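Local coordinates for protein ATP phosphoribosyltransferase (Thermotoga maritima, PDB 1O63) that probably catalyses the first step of histidine biosynthesis, condensing ATP with 5-phosphoribose 1-diphosphate to give phosphoribosyl-ATP and diphosphate, at residues Asn85-Val90 with Phe168-His173; Met89-Pro94 with Glu162-Ile167; Thr108-Val113 with Ile146-Glu151. One frame throughout, in Å; residues are numbered along the deposited sequence.

Interaction 1. Residues Asn85-Val90 with Phe168-His173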
ATOM      1  N   ASN A  85     -22.688   1.751  -7.088  1.00 38.07           N
ATOM      2  CA  ASN A  85     -21.868   2.665  -6.289  1.00 37.75           C
ATOM      3  C   ASN A  85     -21.274   1.862  -5.134  1.00 37.79           C
ATOM      4  O   ASN A  85     -22.035   1.286  -4.336  1.00 38.69           O
ATOM      5  CB  ASN A  85     -22.725   3.798  -5.718  1.00 43.02           C
ATOM      6  CG  ASN A  85     -23.280   4.728  -6.764  1.00 45.18           C
ATOM      7  OD1 ASN A  85     -22.711   4.911  -7.840  1.00 47.80           O
ATOM      8  ND2 ASN A  85     -24.420   5.348  -6.457  1.00 50.08           N
ATOM      9  N   ILE A  86     -19.950   1.773  -5.041  1.00 34.64           N
ATOM     10  CA  ILE A  86     -19.354   1.021  -3.939  1.00 35.20           C
ATOM     11  C   ILE A  86     -19.109   1.911  -2.711  1.00 32.95           C
ATOM     12  O   ILE A  86     -19.266   1.503  -1.571  1.00 32.27           O
ATOM     13  CB  ILE A  86     -17.947   0.495  -4.337  1.00 37.47           C
ATOM     14  CG1 ILE A  86     -17.954  -0.129  -5.703  1.00 39.30           C
ATOM     15  CG2 ILE A  86     -17.409  -0.428  -3.249  1.00 36.32           C
ATOM     16  CD1 ILE A  86     -18.875  -1.307  -5.909  1.00 41.92           C
ATOM     17  N   SER A  87     -18.451   3.044  -2.993  1.00 33.66           N
ATOM     18  CA  SER A  87     -18.068   3.958  -1.899  1.00 30.74           C
ATOM     19  C   SER A  87     -17.917   5.372  -2.423  1.00 30.35           C
ATOM     20  O   SER A  87     -18.324   5.663  -3.553  1.00 30.30           O
ATOM     21  CB  SER A  87     -16.747   3.449  -1.308  1.00 32.84           C
ATOM     22  OG  SER A  87     -15.808   3.216  -2.342  1.00 32.48           O
ATOM     23  N   ARG A  88     -17.413   6.270  -1.582  1.00 29.65           N
ATOM     24  CA  ARG A  88     -17.248   7.675  -1.954  1.00 27.11           C
ATOM     25  C   ARG A  88     -15.845   8.170  -1.531  1.00 24.25           C
ATOM     26  O   ARG A  88     -15.423   7.900  -0.425  1.00 23.61           O
ATOM     27  CB  ARG A  88     -18.260   8.566  -1.244  1.00 31.40           C
ATOM     28  CG  ARG A  88     -19.728   8.400  -1.599  1.00 33.95           C
ATOM     29  CD  ARG A  88     -20.599   9.138  -0.566  1.00 36.33           C
ATOM     30  NE  ARG A  88     -20.750   8.374   0.654  1.00 42.72           N
ATOM     31  CZ  ARG A  88     -21.115   8.806   1.848  1.00 43.30           C
ATOM     32  NH1 ARG A  88     -21.379  10.082   2.073  1.00 40.98           N
ATOM     33  NH2 ARG A  88     -21.214   7.941   2.862  1.00 44.99           N
HETATM   34  N   MSE A  89     -15.294   9.045  -2.338  1.00 23.82           N
HETATM   35  CA  MSE A  89     -14.034   9.740  -1.979  1.00 22.86           C
HETATM   36  C   MSE A  89     -14.482  11.080  -1.382  1.00 23.13           C
HETATM   37  O   MSE A  89     -15.276  11.800  -2.013  1.00 22.55           O
HETATM   38  CB  MSE A  89     -13.156   9.904  -3.182  1.00 22.39           C
HETATM   39  CG  MSE A  89     -11.810  10.593  -2.960  1.00 24.15           C
HETATM   40 SE   MSE A  89     -10.577   9.445  -2.030  1.00 33.33          SE
HETATM   41  CE  MSE A  89     -10.057   8.282  -3.480  1.00 25.09           C
ATOM     42  N   VAL A  90     -14.089  11.360  -0.139  1.00 21.48           N
ATOM     43  CA  VAL A  90     -14.543  12.595   0.501  1.00 23.02           C
ATOM     44  C   VAL A  90     -13.399  13.398   1.094  1.00 24.15           C
ATOM     45  O   VAL A  90     -12.314  12.878   1.306  1.00 23.23           O
ATOM     46  CB  VAL A  90     -15.554  12.302   1.639  1.00 20.68           C
ATOM     47  CG1 VAL A  90     -16.788  11.613   1.075  1.00 22.81           C
ATOM     48  CG2 VAL A  90     -14.938  11.447   2.756  1.00 20.33           C
ATOM     49  N   PHE A 168     -15.979  12.390  -5.285  1.00 27.01           N
ATOM     50  CA  PHE A 168     -16.489  11.578  -6.371  1.00 25.88           C
ATOM     51  C   PHE A 168     -16.990  10.259  -5.809  1.00 25.71           C
ATOM     52  O   PHE A 168     -16.522   9.770  -4.753  1.00 24.20           O
ATOM     53  CB  PHE A 168     -15.568  11.332  -7.547  1.00 25.12           C
ATOM     54  CG  PHE A 168     -14.238  10.731  -7.255  1.00 24.22           C
ATOM     55  CD1 PHE A 168     -14.104   9.363  -7.053  1.00 24.27           C
ATOM     56  CD2 PHE A 168     -13.100  11.522  -7.191  1.00 23.76           C
ATOM     57  CE1 PHE A 168     -12.865   8.810  -6.790  1.00 22.47           C
ATOM     58  CE2 PHE A 168     -11.862  10.980  -6.904  1.00 23.59           C
ATOM     59  CZ  PHE A 168     -11.741   9.608  -6.705  1.00 24.49           C
ATOM     60  N   VAL A 169     -17.940   9.716  -6.556  1.00 22.85           N
ATOM     61  CA  VAL A 169     -18.499   8.415  -6.184  1.00 25.81           C
ATOM     62  C   VAL A 169     -17.594   7.343  -6.796  1.00 26.12           C
ATOM     63  O   VAL A 169     -17.048   7.595  -7.862  1.00 26.38           O
ATOM     64  CB  VAL A 169     -19.928   8.279  -6.742  1.00 29.34           C
ATOM     65  CG1 VAL A 169     -20.380   6.828  -6.717  1.00 30.28           C
ATOM     66  CG2 VAL A 169     -20.859   9.179  -5.932  1.00 29.75           C
ATOM     67  N   ILE A 170     -17.350   6.269  -6.074  1.00 26.55           N
ATOM     68  CA  ILE A 170     -16.439   5.224  -6.520  1.00 26.30           C
ATOM     69  C   ILE A 170     -17.213   3.981  -6.956  1.00 27.79           C
ATOM     70  O   ILE A 170     -18.049   3.449  -6.225  1.00 26.59           O
ATOM     71  CB  ILE A 170     -15.435   4.827  -5.441  1.00 26.66           C
ATOM     72  CG1 ILE A 170     -14.434   5.994  -5.193  1.00 22.45           C
ATOM     73  CG2 ILE A 170     -14.649   3.575  -5.824  1.00 25.68           C
ATOM     74  CD1 ILE A 170     -13.831   5.863  -3.797  1.00 25.56           C
ATOM     75  N   ARG A 171     -16.882   3.521  -8.154  1.00 26.67           N
ATOM     76  CA  ARG A 171     -17.521   2.338  -8.718  1.00 26.10           C
ATOM     77  C   ARG A 171     -16.416   1.419  -9.280  1.00 25.32           C
ATOM     78  O   ARG A 171     -15.268   1.792  -9.368  1.00 24.55           O
ATOM     79  CB  ARG A 171     -18.354   2.764  -9.955  1.00 30.73           C
ATOM     80  CG  ARG A 171     -19.279   3.928  -9.745  1.00 34.67           C
ATOM     81  CD  ARG A 171     -20.214   4.146 -10.928  1.00 38.98           C
ATOM     82  NE  ARG A 171     -21.404   4.904 -10.500  1.00 42.10           N
ATOM     83  CZ  ARG A 171     -21.374   6.226 -10.340  1.00 42.59           C
ATOM     84  NH1 ARG A 171     -20.250   6.893 -10.545  1.00 43.72           N
ATOM     85  NH2 ARG A 171     -22.480   6.833  -9.947  1.00 45.78           N
ATOM     86  N   THR A 172     -16.852   0.283  -9.801  1.00 26.01           N
ATOM     87  CA  THR A 172     -15.957  -0.633 -10.508  1.00 25.12           C
ATOM     88  C   THR A 172     -15.919  -0.195 -11.969  1.00 25.20           C
ATOM     89  O   THR A 172     -16.936   0.275 -12.476  1.00 24.95           O
ATOM     90  CB  THR A 172     -16.519  -2.061 -10.424  1.00 26.14           C
ATOM     91  OG1 THR A 172     -16.677  -2.349  -9.018  1.00 27.39           O
ATOM     92  CG2 THR A 172     -15.616  -3.085 -11.068  1.00 22.83           C
ATOM     93  N   HIS A 173     -14.756  -0.319 -12.616  1.00 22.80           N
ATOM     94  CA  HIS A 173     -14.675   0.046 -14.038  1.00 21.04           C
ATOM     95  C   HIS A 173     -14.029  -1.164 -14.773  1.00 22.12           C
ATOM     96  O   HIS A 173     -13.257  -1.843 -14.108  1.00 21.43           O
ATOM     97  CB  HIS A 173     -13.734   1.228 -14.238  1.00 21.63           C
ATOM     98  CG  HIS A 173     -14.166   2.508 -13.589  1.00 22.65           C
ATOM     99  ND1 HIS A 173     -14.782   3.515 -14.262  1.00 22.90           N
ATOM    100  CD2 HIS A 173     -14.077   2.907 -12.290  1.00 23.03           C
ATOM    101  CE1 HIS A 173     -15.077   4.508 -13.401  1.00 26.30           C
ATOM    102  NE2 HIS A 173     -14.649   4.149 -12.202  1.00 23.18           N
TER
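M89, a selenomethionine, lies alongside F168, with its CB almost centred over one face of the ring, 3.8 Å from the centroid. The phenyl group swings into this CH-pi contact because F168 CG sits between its own backbone N and carbonyl carbon (chi1 56°). Behind the pair, M89 N gives F168 O a nearly linear bond of 2.8 Å. I170 packs on the same face of the sheet: its CB comes within 3.5 Å of S87 OG, and its CD1 lies between S87 OG and the backbone N of M89. I86 N grips I170 O at 2.8 Å. S87 N bonds the same I170 O at 3.3 Å, while I170 N returns a bond to S87 O. Near the end of the pairing, N85 OD1 rests over a face of the R171 guanidinium, 2.9 Å from NH2. The approach is too poorly angled for a hydrogen bond, and R171 NE instead makes a weak one to P83 O. D67 and L70 of helix 66-71 cover the side chains of M89, I170 and F168. I86 and S87 together face I170, a classic beta bulge in the long antiparallel strands that link the two lobes, as in type II periplasmic-binding-protein folds.

Interaction 2. Residues Met89-Pro94 with Glu162-Ile167; sequences MVLAGP and EILDEI
E162 N meets G93 O at 2.7 Å, nearly straight at 172°, and I167 N reaches M89 O, also at 2.7 Å. Between these two bonds lies a classic beta bulge in the antiparallel pairing of strands 81-94 and 161-176: L164 and D165 both face L91, and the register shifts by one residue between L91 and A92. L91 O accepts from L164 N at 2.8 Å and, weakly, from D165 N. In return, L91 N binds D165 O at 2.9 Å. G93 N completes its hydrogen-bonded pair with E162, lying in the plane of the E162 carbonyl.

The bulge turns L164 toward the partner strand. Its CG stays beside its own backbone N (chi1 -46°), which lays CD1 against the backbone of A92 and G93, while its CB touches L91 CD2 where the two side chains cross at a slant. I167 leans the same way as L164, its CD1 against the V90-L91 peptide. L91 also packs on V147, Y117 and W123, so the neighbouring strand, helix 111-121 and the loop carrying W123 contribute to covering its side of the sheet. D165 takes part in that cover, OD2 bonding to Y117 OH.

V90, A92, I163 and E166 look to the opposite face, where L156 of helix 154-158 packs on V90 and I163. E166 lies side by side with V90, pointing the same way; a bend at its chi2 (-89°) brings the carboxylate over the valine, and OE1 forms a salt bridge with R88. The other oxygen, E166 OE2, stands 3.7 Å from the methyl carbon V90 CG1, and I163 CG2 meets that same methyl at 4.1 Å.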
HETATM    1  N   MSE A  89     -15.294   9.045  -2.338  1.00 23.82           N
HETATM    2  CA  MSE A  89     -14.034   9.740  -1.979  1.00 22.86           C
HETATM    3  C   MSE A  89     -14.482  11.080  -1.382  1.00 23.13           C
HETATM    4  O   MSE A  89     -15.276  11.800  -2.013  1.00 22.55           O
HETATM    5  CB  MSE A  89     -13.156   9.904  -3.182  1.00 22.39           C
HETATM    6  CG  MSE A  89     -11.810  10.593  -2.960  1.00 24.15           C
HETATM    7 SE   MSE A  89     -10.577   9.445  -2.030  1.00 33.33          SE
HETATM    8  CE  MSE A  89     -10.057   8.282  -3.480  1.00 25.09           C
ATOM      9  N   VAL A  90     -14.089  11.360  -0.139  1.00 21.48           N
ATOM     10  CA  VAL A  90     -14.543  12.595   0.501  1.00 23.02           C
ATOM     11  C   VAL A  90     -13.399  13.398   1.094  1.00 24.15           C
ATOM     12  O   VAL A  90     -12.314  12.878   1.306  1.00 23.23           O
ATOM     13  CB  VAL A  90     -15.554  12.302   1.639  1.00 20.68           C
ATOM     14  CG1 VAL A  90     -16.788  11.613   1.075  1.00 22.81           C
ATOM     15  CG2 VAL A  90     -14.938  11.447   2.756  1.00 20.33           C
ATOM     16  N   LEU A  91     -13.674  14.666   1.340  1.00 22.96           N
ATOM     17  CA  LEU A  91     -12.824  15.540   2.122  1.00 23.42           C
ATOM     18  C   LEU A  91     -13.449  15.515   3.537  1.00 22.85           C
ATOM     19  O   LEU A  91     -14.691  15.571   3.604  1.00 23.78           O
ATOM     20  CB  LEU A  91     -12.852  16.990   1.606  1.00 23.94           C
ATOM     21  CG  LEU A  91     -12.044  17.979   2.485  1.00 24.73           C
ATOM     22  CD1 LEU A  91     -10.567  17.703   2.298  1.00 22.00           C
ATOM     23  CD2 LEU A  91     -12.378  19.418   2.086  1.00 25.12           C
ATOM     24  N   ALA A  92     -12.680  15.227   4.545  1.00 24.10           N
ATOM     25  CA  ALA A  92     -13.201  15.199   5.926  1.00 24.20           C
ATOM     26  C   ALA A  92     -12.242  15.894   6.890  1.00 24.52           C
ATOM     27  O   ALA A  92     -11.046  16.037   6.662  1.00 22.92           O
ATOM     28  CB  ALA A  92     -13.448  13.775   6.383  1.00 21.29           C
ATOM     29  N   GLY A  93     -12.807  16.290   8.051  1.00 25.80           N
ATOM     30  CA  GLY A  93     -11.991  16.971   9.074  1.00 24.86           C
ATOM     31  C   GLY A  93     -12.729  16.949  10.423  1.00 25.94           C
ATOM     32  O   GLY A  93     -13.877  16.542  10.499  1.00 25.17           O
ATOM     33  N   PRO A  94     -12.067  17.380  11.470  1.00 27.04           N
ATOM     34  CA  PRO A  94     -12.667  17.387  12.820  1.00 28.49           C
ATOM     35  C   PRO A  94     -14.026  18.037  12.774  1.00 29.17           C
ATOM     36  O   PRO A  94     -14.158  19.126  12.173  1.00 27.57           O
ATOM     37  CB  PRO A  94     -11.668  18.214  13.623  1.00 28.80           C
ATOM     38  CG  PRO A  94     -10.351  17.912  12.955  1.00 28.01           C
ATOM     39  CD  PRO A  94     -10.681  17.907  11.480  1.00 26.66           C
ATOM     40  N   GLU A 162     -15.974  14.829  10.319  1.00 31.82           N
ATOM     41  CA  GLU A 162     -17.192  15.124   9.566  1.00 33.65           C
ATOM     42  C   GLU A 162     -16.859  15.146   8.069  1.00 33.31           C
ATOM     43  O   GLU A 162     -15.769  15.600   7.704  1.00 31.28           O
ATOM     44  CB  GLU A 162     -17.723  16.507   9.973  1.00 35.24           C
ATOM     45  CG  GLU A 162     -18.481  17.279   8.956  1.00 40.33           C
ATOM     46  CD  GLU A 162     -19.089  18.585   9.390  1.00 45.46           C
ATOM     47  OE1 GLU A 162     -18.401  19.436   9.995  1.00 45.57           O
ATOM     48  OE2 GLU A 162     -20.297  18.802   9.099  1.00 48.79           O
ATOM     49  N   ILE A 163     -17.840  14.817   7.246  1.00 33.77           N
ATOM     50  CA  ILE A 163     -17.668  14.895   5.798  1.00 33.71           C
ATOM     51  C   ILE A 163     -17.886  16.324   5.325  1.00 34.06           C
ATOM     52  O   ILE A 163     -18.980  16.883   5.410  1.00 33.70           O
ATOM     53  CB  ILE A 163     -18.631  13.942   5.062  1.00 34.23           C
ATOM     54  CG1 ILE A 163     -18.238  12.484   5.318  1.00 35.23           C
ATOM     55  CG2 ILE A 163     -18.613  14.263   3.576  1.00 34.15           C
ATOM     56  CD1 ILE A 163     -19.281  11.472   4.841  1.00 38.97           C
ATOM     57  N   LEU A 164     -16.812  16.966   4.860  1.00 33.60           N
ATOM     58  CA  LEU A 164     -16.888  18.350   4.428  1.00 31.96           C
ATOM     59  C   LEU A 164     -17.251  18.490   2.958  1.00 33.62           C
ATOM     60  O   LEU A 164     -17.681  19.579   2.553  1.00 32.20           O
ATOM     61  CB  LEU A 164     -15.548  19.070   4.684  1.00 32.19           C
ATOM     62  CG  LEU A 164     -14.948  18.812   6.080  1.00 33.61           C
ATOM     63  CD1 LEU A 164     -13.640  19.579   6.242  1.00 35.23           C
ATOM     64  CD2 LEU A 164     -15.924  19.183   7.173  1.00 35.34           C
ATOM     65  N   ASP A 165     -16.992  17.453   2.147  1.00 30.00           N
ATOM     66  CA  ASP A 165     -17.290  17.538   0.725  1.00 31.39           C
ATOM     67  C   ASP A 165     -17.190  16.135   0.093  1.00 33.20           C
ATOM     68  O   ASP A 165     -16.323  15.334   0.441  1.00 29.91           O
ATOM     69  CB  ASP A 165     -16.332  18.485   0.017  1.00 31.06           C
ATOM     70  CG  ASP A 165     -16.806  19.049  -1.305  1.00 35.38           C
ATOM     71  OD1 ASP A 165     -18.005  18.925  -1.640  1.00 33.71           O
ATOM     72  OD2 ASP A 165     -15.977  19.669  -2.036  1.00 29.30           O
ATOM     73  N   GLU A 166     -18.051  15.922  -0.896  1.00 31.21           N
ATOM     74  CA  GLU A 166     -18.039  14.649  -1.639  1.00 32.12           C
ATOM     75  C   GLU A 166     -17.210  14.869  -2.896  1.00 31.57           C
ATOM     76  O   GLU A 166     -17.520  15.781  -3.671  1.00 31.99           O
ATOM     77  CB  GLU A 166     -19.479  14.285  -1.994  1.00 37.70           C
ATOM     78  CG  GLU A 166     -20.435  14.215  -0.815  1.00 43.96           C
ATOM     79  CD  GLU A 166     -20.481  12.827  -0.190  1.00 50.05           C
ATOM     80  OE1 GLU A 166     -21.018  12.669   0.921  1.00 50.97           O
ATOM     81  OE2 GLU A 166     -19.959  11.886  -0.831  1.00 52.70           O
ATOM     82  N   ILE A 167     -16.101  14.156  -3.079  1.00 30.99           N
ATOM     83  CA  ILE A 167     -15.261  14.485  -4.263  1.00 29.25           C
ATOM     84  C   ILE A 167     -15.696  13.684  -5.474  1.00 29.47           C
ATOM     85  O   ILE A 167     -15.646  14.149  -6.601  1.00 30.40           O
ATOM     86  CB  ILE A 167     -13.776  14.285  -3.950  1.00 27.10           C
ATOM     87  CG1 ILE A 167     -13.377  15.151  -2.739  1.00 25.93           C
ATOM     88  CG2 ILE A 167     -12.939  14.643  -5.177  1.00 26.94           C
ATOM     89  CD1 ILE A 167     -11.981  14.916  -2.228  1.00 27.12           C
TER

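Interaction 3. Residues Thr108-Val113 with Ile146-Glu151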
ATOM      1  N   THR A 108      -3.486  11.775   3.088  1.00 22.47           N
ATOM      2  CA  THR A 108      -4.305  10.968   2.159  1.00 22.25           C
ATOM      3  C   THR A 108      -3.461   9.833   1.587  1.00 21.89           C
ATOM      4  O   THR A 108      -2.228   9.942   1.570  1.00 22.18           O
ATOM      5  CB  THR A 108      -4.768  11.880   0.994  1.00 20.16           C
ATOM      6  OG1 THR A 108      -5.545  11.148   0.052  1.00 17.47           O
ATOM      7  CG2 THR A 108      -3.552  12.456   0.258  1.00 19.86           C
ATOM      8  N   LYS A 109      -4.108   8.800   1.090  1.00 22.07           N
ATOM      9  CA  LYS A 109      -3.481   7.753   0.304  1.00 23.66           C
ATOM     10  C   LYS A 109      -3.529   8.113  -1.189  1.00 24.31           C
ATOM     11  O   LYS A 109      -2.981   7.391  -2.042  1.00 23.00           O
ATOM     12  CB  LYS A 109      -4.220   6.413   0.439  1.00 28.94           C
ATOM     13  CG  LYS A 109      -4.366   5.929   1.866  1.00 35.99           C
ATOM     14  CD  LYS A 109      -4.683   4.445   1.910  1.00 39.92           C
ATOM     15  CE  LYS A 109      -6.150   4.194   1.761  1.00 43.93           C
ATOM     16  NZ  LYS A 109      -6.542   2.803   2.143  1.00 46.74           N
ATOM     17  N   PHE A 110      -4.309   9.148  -1.503  1.00 20.44           N
ATOM     18  CA  PHE A 110      -4.467   9.561  -2.915  1.00 22.52           C
ATOM     19  C   PHE A 110      -3.956  10.959  -3.173  1.00 23.30           C
ATOM     20  O   PHE A 110      -4.721  11.920  -3.299  1.00 20.72           O
ATOM     21  CB  PHE A 110      -5.976   9.472  -3.253  1.00 17.65           C
ATOM     22  CG  PHE A 110      -6.566   8.153  -2.746  1.00 21.55           C
ATOM     23  CD1 PHE A 110      -7.241   8.121  -1.554  1.00 18.46           C
ATOM     24  CD2 PHE A 110      -6.434   6.984  -3.489  1.00 20.33           C
ATOM     25  CE1 PHE A 110      -7.813   6.944  -1.079  1.00 20.70           C
ATOM     26  CE2 PHE A 110      -7.005   5.804  -3.040  1.00 20.03           C
ATOM     27  CZ  PHE A 110      -7.647   5.768  -1.815  1.00 19.93           C
ATOM     28  N   PRO A 111      -2.625  11.138  -3.259  1.00 25.32           N
ATOM     29  CA  PRO A 111      -2.046  12.444  -3.460  1.00 25.88           C
ATOM     30  C   PRO A 111      -2.404  13.114  -4.758  1.00 24.90           C
ATOM     31  O   PRO A 111      -2.604  14.353  -4.718  1.00 25.70           O
ATOM     32  CB  PRO A 111      -0.536  12.230  -3.279  1.00 26.51           C
ATOM     33  CG  PRO A 111      -0.330  10.773  -3.529  1.00 25.46           C
ATOM     34  CD  PRO A 111      -1.601  10.096  -3.129  1.00 24.53           C
ATOM     35  N   ASN A 112      -2.589  12.448  -5.887  1.00 24.28           N
ATOM     36  CA  ASN A 112      -2.948  13.146  -7.124  1.00 24.93           C
ATOM     37  C   ASN A 112      -4.400  13.606  -7.087  1.00 24.25           C
ATOM     38  O   ASN A 112      -4.731  14.709  -7.503  1.00 22.24           O
ATOM     39  CB  ASN A 112      -2.689  12.284  -8.364  1.00 27.16           C
ATOM     40  CG  ASN A 112      -1.210  11.962  -8.519  1.00 32.04           C
ATOM     41  OD1 ASN A 112      -0.361  12.775  -8.175  1.00 28.66           O
ATOM     42  ND2 ASN A 112      -0.907  10.744  -8.979  1.00 33.37           N
ATOM     43  N   VAL A 113      -5.293  12.681  -6.652  1.00 21.98           N
ATOM     44  CA  VAL A 113      -6.692  13.055  -6.439  1.00 20.37           C
ATOM     45  C   VAL A 113      -6.779  14.294  -5.530  1.00 20.93           C
ATOM     46  O   VAL A 113      -7.488  15.240  -5.818  1.00 20.14           O
ATOM     47  CB  VAL A 113      -7.440  11.888  -5.757  1.00 20.83           C
ATOM     48  CG1 VAL A 113      -8.693  12.365  -5.050  1.00 19.61           C
ATOM     49  CG2 VAL A 113      -7.777  10.849  -6.838  1.00 19.84           C
ATOM     50  N   ILE A 146      -8.425  15.352   5.844  1.00 20.64           N
ATOM     51  CA  ILE A 146      -8.035  14.159   5.090  1.00 21.81           C
ATOM     52  C   ILE A 146      -8.867  14.067   3.811  1.00 19.35           C
ATOM     53  O   ILE A 146      -9.914  14.712   3.733  1.00 21.85           O
ATOM     54  CB  ILE A 146      -8.217  12.845   5.857  1.00 21.15           C
ATOM     55  CG1 ILE A 146      -9.696  12.626   6.143  1.00 22.67           C
ATOM     56  CG2 ILE A 146      -7.332  12.831   7.122  1.00 19.02           C
ATOM     57  CD1 ILE A 146     -10.060  11.338   6.840  1.00 26.74           C
ATOM     58  N   VAL A 147      -8.332  13.338   2.842  1.00 18.51           N
ATOM     59  CA  VAL A 147      -9.122  12.988   1.641  1.00 19.58           C
ATOM     60  C   VAL A 147      -9.090  11.455   1.628  1.00 20.42           C
ATOM     61  O   VAL A 147      -7.997  10.892   1.580  1.00 20.72           O
ATOM     62  CB  VAL A 147      -8.577  13.570   0.347  1.00 20.00           C
ATOM     63  CG1 VAL A 147      -9.170  12.862  -0.862  1.00 19.82           C
ATOM     64  CG2 VAL A 147      -8.804  15.069   0.253  1.00 18.20           C
ATOM     65  N   ASP A 148     -10.234  10.823   1.839  1.00 20.25           N
ATOM     66  CA  ASP A 148     -10.220   9.351   1.966  1.00 22.52           C
ATOM     67  C   ASP A 148     -11.548   8.752   1.543  1.00 21.87           C
ATOM     68  O   ASP A 148     -12.540   9.461   1.337  1.00 21.72           O
ATOM     69  CB  ASP A 148      -9.907   8.945   3.410  1.00 22.29           C
ATOM     70  CG  ASP A 148      -9.372   7.542   3.560  1.00 27.60           C
ATOM     71  OD1 ASP A 148      -9.078   6.880   2.536  1.00 29.98           O
ATOM     72  OD2 ASP A 148      -9.238   7.069   4.708  1.00 28.60           O
ATOM     73  N   ILE A 149     -11.577   7.436   1.457  1.00 23.15           N
ATOM     74  CA  ILE A 149     -12.782   6.710   1.065  1.00 22.80           C
ATOM     75  C   ILE A 149     -13.584   6.358   2.340  1.00 25.71           C
ATOM     76  O   ILE A 149     -13.002   6.014   3.358  1.00 24.51           O
ATOM     77  CB  ILE A 149     -12.426   5.375   0.386  1.00 24.68           C
ATOM     78  CG1 ILE A 149     -11.628   5.585  -0.911  1.00 22.40           C
ATOM     79  CG2 ILE A 149     -13.661   4.519   0.117  1.00 24.22           C
ATOM     80  CD1 ILE A 149     -11.184   4.192  -1.456  1.00 23.63           C
ATOM     81  N   THR A 150     -14.884   6.415   2.198  1.00 27.11           N
ATOM     82  CA  THR A 150     -15.870   6.043   3.179  1.00 29.13           C
ATOM     83  C   THR A 150     -17.032   5.345   2.460  1.00 28.42           C
ATOM     84  O   THR A 150     -17.292   5.619   1.293  1.00 27.46           O
ATOM     85  CB  THR A 150     -16.433   7.285   3.923  1.00 30.25           C
ATOM     86  OG1 THR A 150     -17.334   6.857   4.948  1.00 31.96           O
ATOM     87  CG2 THR A 150     -17.207   8.189   2.972  1.00 31.41           C
ATOM     88  N   GLU A 151     -17.705   4.415   3.123  1.00 30.05           N
ATOM     89  CA  GLU A 151     -18.852   3.737   2.520  1.00 29.19           C
ATOM     90  C   GLU A 151     -20.133   4.190   3.234  1.00 30.84           C
ATOM     91  O   GLU A 151     -21.115   4.529   2.582  1.00 30.83           O
ATOM     92  CB  GLU A 151     -18.699   2.220   2.622  1.00 28.76           C
ATOM     93  CG  GLU A 151     -17.495   1.713   1.792  1.00 27.74           C
ATOM     94  CD  GLU A 151     -17.629   0.230   1.497  1.00 28.58           C
ATOM     95  OE1 GLU A 151     -16.602  -0.424   1.204  1.00 28.09           O
ATOM     96  OE2 GLU A 151     -18.765  -0.293   1.523  1.00 26.81           O
TER
HETATM   97  O   HOH W   1      -6.669   8.441   2.041  1.00 16.95           O
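The F110 ring meets D148 at its edge: D148 OD1 lies in the ring plane, 3.8 Å from F110 CE1, with the carboxylate turned 42° from the ring. Over one face, offset toward the rim, is CB of the adjacent K109. I149 crosses the phenyl side chain at about a right angle and brings its CD1 to 3.9 Å from F110 CZ. F110 reaches the strand because its CG stands beside its own backbone N, anti to the carbonyl carbon (chi1 -46°). Further cover for the ring comes from F48 and from D67 and E71 of helix 66-71.

The polar link runs through T108. Its OG1 donates to V147 O at 2.9 Å and accepts from F110 N at 2.8 Å, the latter bond closing an ST turn. One hydroxyl therefore both ties the turn to the strand and fixes the loop as it enters the helix. This is the joint of a beta-alpha-beta crossover, in which strand 104-108 gives way to helix 111-121 before the chain returns in parallel as strand 125-129; F110 occupies the N-cap position. The carboxylate of E71 takes up the first-turn amides N112 N and V113 N.

A water fills the corner between loop and strand. It accepts from K109 N at 2.8 Å and donates to V147 O, also at 2.8 Å, with a weak third bond to D148 OD1, so that V147 O receives both the threonine hydroxyl and the water. D148 OD1 turns back as well to its neighbour I149 N, in another weak bond. K109 passes obliquely across D148, its NZ 4.8 Å from D148 OD1, a separation at which the opposite charges could attract without a salt bridge. Beyond the threonine, V113 CG1 of the helix packs against V147 CG1 at 4.2 Å.

Interactions 1 and 2 are successive stretches of one strand pair, 81-94 with 161-176, sharing M89 and V90. Each has a classic bulge, with the doubled residues on strand 81-94 in interaction 1 and on 161-176 in interaction 2. Interaction 3 joins the end of strand 104-108 and the turn into helix 111-121 to strand 145-150, the next strand beyond 81-94; V90 N with D148 O and A92 O with I146 N are probable hydrogen bonds between the two. Backbone ladders dominate the first two contacts, whereas a hydroxyl, a water and a ring carry the third. All three mix buried and exposed residues; interaction 1 lies closest to the chain's centre, interaction 2 farthest out.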